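Local coordinates for long form D7clu1 salivary protein (Culex quinquefasciatus, PDB 6V4C) that binds and sequesters ADP, ATP and related adenine nucleotides at the mosquito bite, inhibiting platelet aggregation and so aiding blood feeding on vertebrates, at residues A[44-49]-A[106-111]; A[155-160]-A[184-189]; A[212-217]-A[252-257]. All coordinates share one frame; numbering follows the deposited sequence.

Contact 1 (A[44-49]-A[106-111]); sequences KTACYV and SIAKGF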
loop_
_atom_site.group_PDB
_atom_site.type_symbol
_atom_site.label_atom_id
_atom_site.label_comp_id
_atom_site.label_asym_id
_atom_site.label_seq_id
_atom_site.Cartn_x
_atom_site.Cartn_y
_atom_site.Cartn_z
ATOM N N LYS A 44 15.041 -2.016 -16.002
ATOM C CA LYS A 44 13.706 -1.614 -15.571
ATOM C C LYS A 44 13.709 -0.485 -14.547
ATOM O O LYS A 44 12.630 -0.010 -14.179
ATOM C CB LYS A 44 12.966 -2.816 -14.978
ATOM C CG LYS A 44 13.125 -4.113 -15.756
ATOM C CD LYS A 44 12.737 -5.301 -14.888
ATOM C CE LYS A 44 13.103 -6.628 -15.531
ATOM N NZ LYS A 44 12.098 -7.065 -16.537
ATOM N N THR A 45 14.881 -0.044 -14.085
ATOM C CA THR A 45 14.928 0.911 -12.978
ATOM C C THR A 45 14.379 2.278 -13.372
ATOM O O THR A 45 13.843 2.996 -12.519
ATOM C CB THR A 45 16.361 1.025 -12.451
ATOM O OG1 THR A 45 16.862 -0.282 -12.150
ATOM C CG2 THR A 45 16.410 1.876 -11.189
ATOM N N ALA A 46 14.484 2.645 -14.651
ATOM C CA ALA A 46 14.094 3.987 -15.076
ATOM C C ALA A 46 12.617 4.253 -14.801
ATOM O O ALA A 46 12.265 5.245 -14.154
ATOM C CB ALA A 46 14.421 4.184 -16.557
ATOM N N CYS A 47 11.735 3.376 -15.282
ATOM C CA CYS A 47 10.306 3.586 -15.087
ATOM C C CYS A 47 9.837 3.231 -13.682
ATOM O O CYS A 47 8.730 3.624 -13.297
ATOM C CB CYS A 47 9.492 2.825 -16.137
ATOM S SG CYS A 47 9.667 3.454 -17.830
ATOM N N TYR A 48 10.641 2.497 -12.912
ATOM C CA TYR A 48 10.307 2.279 -11.509
ATOM C C TYR A 48 10.438 3.572 -10.715
ATOM O O TYR A 48 9.581 3.893 -9.882
ATOM C CB TYR A 48 11.195 1.192 -10.905
ATOM C CG TYR A 48 11.176 1.201 -9.391
ATOM C CD1 TYR A 48 10.073 0.733 -8.692
ATOM C CD2 TYR A 48 12.253 1.694 -8.663
ATOM C CE1 TYR A 48 10.041 0.747 -7.310
ATOM C CE2 TYR A 48 12.231 1.713 -7.278
ATOM C CZ TYR A 48 11.121 1.236 -6.609
ATOM O OH TYR A 48 11.088 1.248 -5.233
ATOM N N VAL A 49 11.516 4.322 -10.956
ATOM C CA VAL A 49 11.711 5.590 -10.262
ATOM C C VAL A 49 10.580 6.556 -10.583
ATOM O O VAL A 49 10.100 7.288 -9.707
ATOM C CB VAL A 49 13.094 6.178 -10.603
ATOM C CG1 VAL A 49 13.254 7.557 -9.990
ATOM C CG2 VAL A 49 14.192 5.244 -10.120
ATOM N N SER A 106 14.376 10.583 -18.124
ATOM C CA SER A 106 14.610 11.975 -17.754
ATOM C C SER A 106 14.480 12.175 -16.248
ATOM O O SER A 106 15.356 12.775 -15.613
ATOM N N ILE A 107 13.391 11.677 -15.657
ATOM C CA ILE A 107 13.169 11.869 -14.227
ATOM C C ILE A 107 14.085 10.977 -13.398
ATOM O O ILE A 107 14.526 11.369 -12.310
ATOM N N ALA A 108 14.388 9.772 -13.888
ATOM C CA ALA A 108 15.243 8.861 -13.134
ATOM C C ALA A 108 16.685 9.355 -13.084
ATOM O O ALA A 108 17.381 9.148 -12.084
ATOM C CB ALA A 108 15.174 7.456 -13.733
ATOM N N LYS A 109 17.149 10.010 -14.153
ATOM C CA LYS A 109 18.531 10.482 -14.192
ATOM C C LYS A 109 18.790 11.517 -13.106
ATOM O O LYS A 109 19.773 11.422 -12.361
ATOM C CB LYS A 109 18.852 11.052 -15.574
ATOM N N GLY A 110 17.913 12.517 -12.997
ATOM C CA GLY A 110 18.093 13.535 -11.977
ATOM C C GLY A 110 17.824 13.033 -10.575
ATOM O O GLY A 110 18.400 13.543 -9.609
ATOM N N PHE A 111 16.952 12.033 -10.440
ATOM C CA PHE A 111 16.666 11.474 -9.125
ATOM C C PHE A 111 17.834 10.635 -8.618
ATOM O O PHE A 111 18.286 10.806 -7.481
ATOM C CB PHE A 111 15.383 10.644 -9.172
ATOM C CG PHE A 111 14.901 10.208 -7.822
ATOM C CD1 PHE A 111 14.199 11.083 -7.009
ATOM C CD2 PHE A 111 15.151 8.926 -7.361
ATOM C CE1 PHE A 111 13.755 10.686 -5.763
ATOM C CE2 PHE A 111 14.707 8.524 -6.116
ATOM C CZ PHE A 111 14.009 9.407 -5.316
#

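Contact 2 (A[155-160]-A[184-189]); sequences GKQFYQ and SNCTTR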
loop_
_atom_site.group_PDB
_atom_site.type_symbol
_atom_site.label_atom_id
_atom_site.label_comp_id
_atom_site.label_asym_id
_atom_site.label_seq_id
_atom_site.Cartn_x
_atom_site.Cartn_y
_atom_site.Cartn_z
ATOM N N GLY A 155 -9.770 -5.092 13.156
ATOM C CA GLY A 155 -10.670 -5.873 13.992
ATOM C C GLY A 155 -10.490 -5.600 15.472
ATOM O O GLY A 155 -11.461 -5.587 16.235
ATOM N N LYS A 156 -9.247 -5.369 15.900
ATOM C CA LYS A 156 -8.983 -5.093 17.307
ATOM C C LYS A 156 -9.600 -3.779 17.765
ATOM O O LYS A 156 -9.762 -3.570 18.972
ATOM C CB LYS A 156 -7.475 -5.086 17.572
ATOM C CG LYS A 156 -6.816 -6.447 17.448
ATOM C CD LYS A 156 -5.302 -6.336 17.504
ATOM C CE LYS A 156 -4.830 -5.760 18.830
ATOM N NZ LYS A 156 -3.343 -5.631 18.877
ATOM N N GLN A 157 -9.949 -2.891 16.832
ATOM C CA GLN A 157 -10.537 -1.613 17.211
ATOM C C GLN A 157 -12.030 -1.728 17.478
ATOM O O GLN A 157 -12.579 -0.931 18.247
ATOM C CB GLN A 157 -10.303 -0.577 16.111
ATOM C CG GLN A 157 -8.847 -0.360 15.739
ATOM C CD GLN A 157 -8.692 0.620 14.591
ATOM O OE1 GLN A 157 -9.369 1.646 14.539
ATOM N NE2 GLN A 157 -7.808 0.299 13.654
ATOM N N PHE A 158 -12.699 -2.702 16.862
ATOM C CA PHE A 158 -14.150 -2.779 16.898
ATOM C C PHE A 158 -14.707 -4.041 17.535
ATOM O O PHE A 158 -15.873 -4.034 17.944
ATOM C CB PHE A 158 -14.733 -2.639 15.482
ATOM C CG PHE A 158 -14.203 -1.452 14.729
ATOM C CD1 PHE A 158 -14.454 -0.165 15.175
ATOM C CD2 PHE A 158 -13.450 -1.623 13.582
ATOM C CE1 PHE A 158 -13.963 0.932 14.490
ATOM C CE2 PHE A 158 -12.958 -0.532 12.890
ATOM C CZ PHE A 158 -13.216 0.748 13.344
ATOM N N TYR A 159 -13.923 -5.113 17.639
ATOM C CA TYR A 159 -14.425 -6.381 18.136
ATOM C C TYR A 159 -13.579 -6.875 19.298
ATOM O O TYR A 159 -12.359 -6.680 19.332
ATOM C CB TYR A 159 -14.406 -7.459 17.046
ATOM C CG TYR A 159 -15.335 -7.193 15.891
ATOM C CD1 TYR A 159 -16.702 -7.400 16.014
ATOM C CD2 TYR A 159 -14.846 -6.742 14.674
ATOM C CE1 TYR A 159 -17.558 -7.161 14.957
ATOM C CE2 TYR A 159 -15.692 -6.500 13.610
ATOM C CZ TYR A 159 -17.048 -6.711 13.757
ATOM O OH TYR A 159 -17.896 -6.469 12.700
ATOM N N GLN A 160 -14.242 -7.524 20.250
ATOM C CA GLN A 160 -13.541 -8.300 21.259
ATOM C C GLN A 160 -13.130 -9.636 20.662
ATOM O O GLN A 160 -13.877 -10.237 19.884
ATOM C CB GLN A 160 -14.444 -8.550 22.464
ATOM C CG GLN A 160 -14.729 -7.319 23.298
ATOM C CD GLN A 160 -15.207 -7.670 24.693
ATOM O OE1 GLN A 160 -16.312 -7.305 25.095
ATOM N NE2 GLN A 160 -14.372 -8.385 25.442
ATOM N N SER A 184 -15.597 -2.636 8.059
ATOM C CA SER A 184 -15.410 -2.701 6.613
ATOM C C SER A 184 -14.960 -1.364 6.036
ATOM O O SER A 184 -14.265 -1.338 5.014
ATOM C CB SER A 184 -16.672 -3.222 5.922
ATOM O OG SER A 184 -17.804 -2.440 6.260
ATOM N N ASN A 185 -15.332 -0.248 6.667
ATOM C CA ASN A 185 -14.758 1.031 6.263
ATOM C C ASN A 185 -13.252 1.050 6.503
ATOM O O ASN A 185 -12.480 1.510 5.651
ATOM C CB ASN A 185 -15.443 2.178 7.010
ATOM C CG ASN A 185 -14.842 3.532 6.676
ATOM O OD1 ASN A 185 -15.035 4.055 5.577
ATOM N ND2 ASN A 185 -14.118 4.110 7.626
ATOM N N CYS A 186 -12.819 0.538 7.654
ATOM C CA CYS A 186 -11.395 0.501 7.970
ATOM C C CYS A 186 -10.636 -0.404 7.007
ATOM O O CYS A 186 -9.559 -0.038 6.520
ATOM C CB CYS A 186 -11.216 0.041 9.419
ATOM S SG CYS A 186 -9.517 -0.010 10.059
ATOM N N THR A 187 -11.185 -1.583 6.701
ATOM C CA THR A 187 -10.446 -2.550 5.894
ATOM C C THR A 187 -10.483 -2.203 4.408
ATOM O O THR A 187 -9.476 -2.363 3.709
ATOM C CB THR A 187 -10.961 -3.971 6.148
ATOM O OG1 THR A 187 -12.354 -4.049 5.824
ATOM C CG2 THR A 187 -10.768 -4.358 7.613
ATOM N N THR A 188 -11.631 -1.738 3.908
ATOM C CA THR A 188 -11.714 -1.327 2.509
ATOM C C THR A 188 -10.773 -0.161 2.225
ATOM O O THR A 188 -10.133 -0.109 1.167
ATOM C CB THR A 188 -13.161 -0.964 2.155
ATOM O OG1 THR A 188 -14.022 -2.058 2.491
ATOM C CG2 THR A 188 -13.301 -0.673 0.675
ATOM N N ARG A 189 -10.666 0.783 3.162
ATOM C CA ARG A 189 -9.696 1.863 3.007
ATOM C C ARG A 189 -8.269 1.355 3.185
ATOM O O ARG A 189 -7.356 1.786 2.469
ATOM C CB ARG A 189 -10.000 3.002 3.982
ATOM C CG ARG A 189 -11.284 3.768 3.662
ATOM C CD ARG A 189 -11.605 4.802 4.732
ATOM N NE ARG A 189 -12.733 5.654 4.354
ATOM C CZ ARG A 189 -12.616 6.816 3.718
ATOM N NH1 ARG A 189 -11.418 7.277 3.384
ATOM N NH2 ARG A 189 -13.697 7.521 3.413
#

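Contact 3 (A[212-217]-A[252-257]); sequences VNENGK and FMKVLD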
loop_
_atom_site.group_PDB
_atom_site.type_symbol
_atom_site.label_atom_id
_atom_site.label_comp_id
_atom_site.label_asym_id
_atom_site.label_seq_id
_atom_site.Cartn_x
_atom_site.Cartn_y
_atom_site.Cartn_z
ATOM N N VAL A 212 -4.474 -13.776 -7.059
ATOM C CA VAL A 212 -4.821 -15.179 -6.866
ATOM C C VAL A 212 -5.025 -15.903 -8.198
ATOM O O VAL A 212 -5.661 -16.957 -8.237
ATOM C CB VAL A 212 -6.014 -15.364 -5.915
ATOM C CG1 VAL A 212 -5.688 -14.794 -4.550
ATOM C CG2 VAL A 212 -7.268 -14.712 -6.491
ATOM N N ASN A 213 -4.504 -15.344 -9.293
ATOM C CA ASN A 213 -4.505 -15.985 -10.612
ATOM C C ASN A 213 -5.903 -16.117 -11.219
ATOM O O ASN A 213 -6.142 -16.986 -12.060
ATOM C CB ASN A 213 -3.751 -17.321 -10.616
ATOM C CG ASN A 213 -2.306 -17.171 -10.172
ATOM O OD1 ASN A 213 -1.657 -16.166 -10.462
ATOM N ND2 ASN A 213 -1.801 -18.171 -9.462
ATOM N N GLU A 214 -6.834 -15.262 -10.811
ATOM C CA GLU A 214 -8.132 -15.167 -11.462
ATOM C C GLU A 214 -8.025 -14.204 -12.641
ATOM O O GLU A 214 -7.216 -13.271 -12.628
ATOM C CB GLU A 214 -9.175 -14.648 -10.469
ATOM C CG GLU A 214 -10.621 -14.914 -10.861
ATOM C CD GLU A 214 -11.027 -16.360 -10.644
ATOM O OE1 GLU A 214 -12.099 -16.754 -11.148
ATOM O OE2 GLU A 214 -10.276 -17.099 -9.971
ATOM N N ASN A 215 -8.841 -14.431 -13.672
ATOM C CA ASN A 215 -8.712 -13.607 -14.874
ATOM C C ASN A 215 -10.009 -13.212 -15.570
ATOM O O ASN A 215 -10.001 -12.207 -16.291
ATOM C CB ASN A 215 -7.761 -14.248 -15.896
ATOM C CG ASN A 215 -8.159 -15.665 -16.259
ATOM O OD1 ASN A 215 -9.102 -15.881 -17.021
ATOM N ND2 ASN A 215 -7.432 -16.641 -15.722
ATOM N N GLY A 216 -11.119 -13.919 -15.403
ATOM C CA GLY A 216 -12.255 -13.555 -16.226
ATOM C C GLY A 216 -13.279 -12.627 -15.608
ATOM O O GLY A 216 -14.347 -12.428 -16.200
ATOM N N LYS A 217 -12.983 -12.021 -14.459
ATOM C CA LYS A 217 -14.006 -11.413 -13.616
ATOM C C LYS A 217 -13.987 -9.887 -13.616
ATOM O O LYS A 217 -14.697 -9.275 -12.810
ATOM C CB LYS A 217 -13.886 -11.938 -12.183
ATOM C CG LYS A 217 -13.916 -13.459 -12.074
ATOM C CD LYS A 217 -15.220 -14.030 -12.610
ATOM C CE LYS A 217 -15.297 -15.533 -12.397
ATOM N NZ LYS A 217 -14.168 -16.240 -13.055
ATOM N N PHE A 252 -14.533 -14.341 -3.350
ATOM C CA PHE A 252 -14.268 -13.136 -2.568
ATOM C C PHE A 252 -13.308 -13.426 -1.421
ATOM O O PHE A 252 -12.340 -12.686 -1.204
ATOM C CB PHE A 252 -15.589 -12.562 -2.043
ATOM C CG PHE A 252 -15.447 -11.228 -1.358
ATOM C CD1 PHE A 252 -15.557 -10.053 -2.080
ATOM C CD2 PHE A 252 -15.216 -11.150 0.007
ATOM C CE1 PHE A 252 -15.434 -8.822 -1.456
ATOM C CE2 PHE A 252 -15.093 -9.925 0.635
ATOM C CZ PHE A 252 -15.204 -8.757 -0.098
ATOM N N MET A 253 -13.557 -14.509 -0.677
ATOM C CA MET A 253 -12.697 -14.839 0.455
ATOM C C MET A 253 -11.321 -15.307 0.005
ATOM O O MET A 253 -10.325 -15.043 0.687
ATOM C CB MET A 253 -13.358 -15.893 1.346
ATOM C CG MET A 253 -14.569 -15.369 2.080
ATOM S SD MET A 253 -14.262 -13.724 2.747
ATOM C CE MET A 253 -13.034 -14.080 4.007
ATOM N N LYS A 254 -11.245 -16.008 -1.127
ATOM C CA LYS A 254 -9.946 -16.362 -1.685
ATOM C C LYS A 254 -9.117 -15.115 -1.972
ATOM O O LYS A 254 -7.911 -15.085 -1.700
ATOM C CB LYS A 254 -10.144 -17.187 -2.957
ATOM C CG LYS A 254 -8.853 -17.658 -3.606
ATOM C CD LYS A 254 -9.139 -18.389 -4.908
ATOM C CE LYS A 254 -7.855 -18.793 -5.615
ATOM N NZ LYS A 254 -8.132 -19.529 -6.883
ATOM N N VAL A 255 -9.751 -14.071 -2.513
ATOM C CA VAL A 255 -9.055 -12.809 -2.752
ATOM C C VAL A 255 -8.659 -12.161 -1.433
ATOM O O VAL A 255 -7.508 -11.752 -1.241
ATOM C CB VAL A 255 -9.927 -11.865 -3.600
ATOM C CG1 VAL A 255 -9.323 -10.468 -3.626
ATOM C CG2 VAL A 255 -10.083 -12.406 -5.008
ATOM N N LEU A 256 -9.611 -12.058 -0.503
ATOM C CA LEU A 256 -9.366 -11.345 0.745
ATOM C C LEU A 256 -8.323 -12.048 1.605
ATOM O O LEU A 256 -7.482 -11.388 2.223
ATOM C CB LEU A 256 -10.673 -11.175 1.516
ATOM C CG LEU A 256 -11.033 -9.728 1.834
ATOM C CD1 LEU A 256 -11.207 -8.931 0.555
ATOM C CD2 LEU A 256 -12.284 -9.671 2.685
ATOM N N ASP A 257 -8.371 -13.384 1.673
ATOM C CA ASP A 257 -7.386 -14.113 2.468
ATOM C C ASP A 257 -5.969 -13.808 2.003
ATOM O O ASP A 257 -5.067 -13.614 2.823
ATOM C CB ASP A 257 -7.644 -15.619 2.401
ATOM C CG ASP A 257 -8.861 -16.045 3.196
ATOM O OD1 ASP A 257 -9.256 -15.320 4.133
ATOM O OD2 ASP A 257 -9.421 -17.115 2.884
#

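Contact 1 (A[44-49]-A[106-111])
Val-49 turns CG1 anti to its own backbone N (chi1 175°), and Phe-111 does the same with CG (chi1 -171°); these two settings bring the methyl and the ring together across the gap between helix 45-55 and helix 104-117. The touch is CG1 of Val-49 on CD2 of Phe-111, 3.5 Å apart, with the methyl oblique to the ring, and the same methyl lies 3.8 Å from CB of Phe-111. One turn back along the second helix, the methyl of Ala-108 fits between two residues: its CB is 4.0 Å from CB of Val-49 and 3.7 Å from the carbonyl O of Ala-46. The axes of the two short segments approach to 8.1 Å at 85°, nearly perpendicular, with the small Ala-108 at the crossing. Close by, the CB of Cys-47 points away from residues 106-111, but its SG bonds to Cys-104 at the start of helix 104-117, so a disulfide ties the same two helices of this PBP/GOBP-family region covalently. Phe-111 also packs on Met-58 and Phe-64, extending the apolar cluster. No hydrogen bond links the two segments, so across this largely buried crossing they meet through van der Waals contact alone, with the disulfide supplying the covalent tie beside it.

Contact 2 (A[155-160]-A[184-189])
The last turn of helix 150-158 passes into a loop here, and it faces the second half of helix 179-190. In 155-160 the carbonyl O of Gly-155 takes two backbone donors, Phe-158 N at 3.2 Å and Tyr-159 N at 2.9 Å, while the chain becomes extended at Tyr-159. In 184-189 Ser-184 O is likewise gripped twice, by Thr-188 N and by Thr-188 OG1, which reach it from opposite faces of the carbonyl plane; the Thr-188 OG1 to Ser-184 O bond is 2.6 Å long.

Across the gap everything converges on Cys-186. Its CB meets the rim of the Phe-158 ring, 3.9 Å from CE2 and close to the ring plane, so this is an edge contact and no face is used. One face of that ring is covered instead by its neighbour, with CB of Gln-157 over the centre. The Gln-157 chain runs extended beyond CG (chi2 177°), which carries NE2 to 4.0 Å from Cys-186 SG; the amide nitrogen is hydrogen-bonded to Phe-153 O, a bond back to its own helix that holds it beside the sulfur. Setting SG anti to the backbone N (chi1 -177°) directs the sulfur of Cys-186 to Cys-154, the residue just before Gly-155 in helix 150-158. That disulfide is part of the cross-linked helical framework of the odorant-binding-protein fold. With no hydrogen bond between the segments and a small, surface-lying interface, the chemistry implies that the covalent sulfur bridge is the strong link here, and the phenyl edge and amide pack round it.

Contact 3 (A[212-217]-A[252-257])
A Schellman motif closes helix 202-211 at this contact, and the loop that follows it lies against helix 249-263 in the C-terminal half of the protein. Asn-213, with positive phi (68°), is the C-prime residue: its N bonds to His-210 O, and Glu-214 N reaches Leu-209 O. Val-212, the residue before Asn-213 in this motif, packs directly on helix 249-263. CG1 of Val-212 rests 3.6 Å from the carbonyl O of Lys-254, while CG2 touches CG2 of Val-255 at 3.9 Å, with the two valine side chains roughly perpendicular. Tyr-258, farther along helix 249-263, and Tyr-277 from a loop also pack on Val-212, and Leu-209 packs on Val-255, so the valine pair belongs to a larger apolar patch.

Lys-254 borders this patch. Fully extended, from CG anti to the backbone N (chi1 -178°) out to the amine, it brings its CE to 3.9 Å from Val-212 CB, the methylene nearest the valine. Its NZ ends 4.5 Å from Glu-214 OE2, too long for a salt bridge, though the opposite charges probably still attract. Glu-214 has a closer partner within its own loop: Lys-217, at the N-cap position of helix 218-226. Bridging these two residues fastens the loop to itself, and the carboxylate is thus placed between two lysines, one bonded and one more distant, which would tend to keep it ionised. In the salt bridge, Lys-217 NZ approaches the anti lone pair of Glu-214 OE1 at 2.9 Å.

Contact 1 is buried and lies in the first PBP/GOBP region; contact 2 lies at the surface in the second, on the other side of the chain's centre, their centres about 38 Å apart. Both hold one cysteine of a disulfide, with apolar touches beside it and, in contact 2, an amide against the sulfur, but contact 1 crosses two helices whereas contact 2 sets a helix end against a helix. Contact 3, partly buried, has no disulfide: a loop leans on a helix, its valine core edged by charged groups. Contacts 2 and 3 come within about 6 Å at their nearest atoms without touching, and Tyr-240 spans the interval, packing on both Thr-188 and Leu-256.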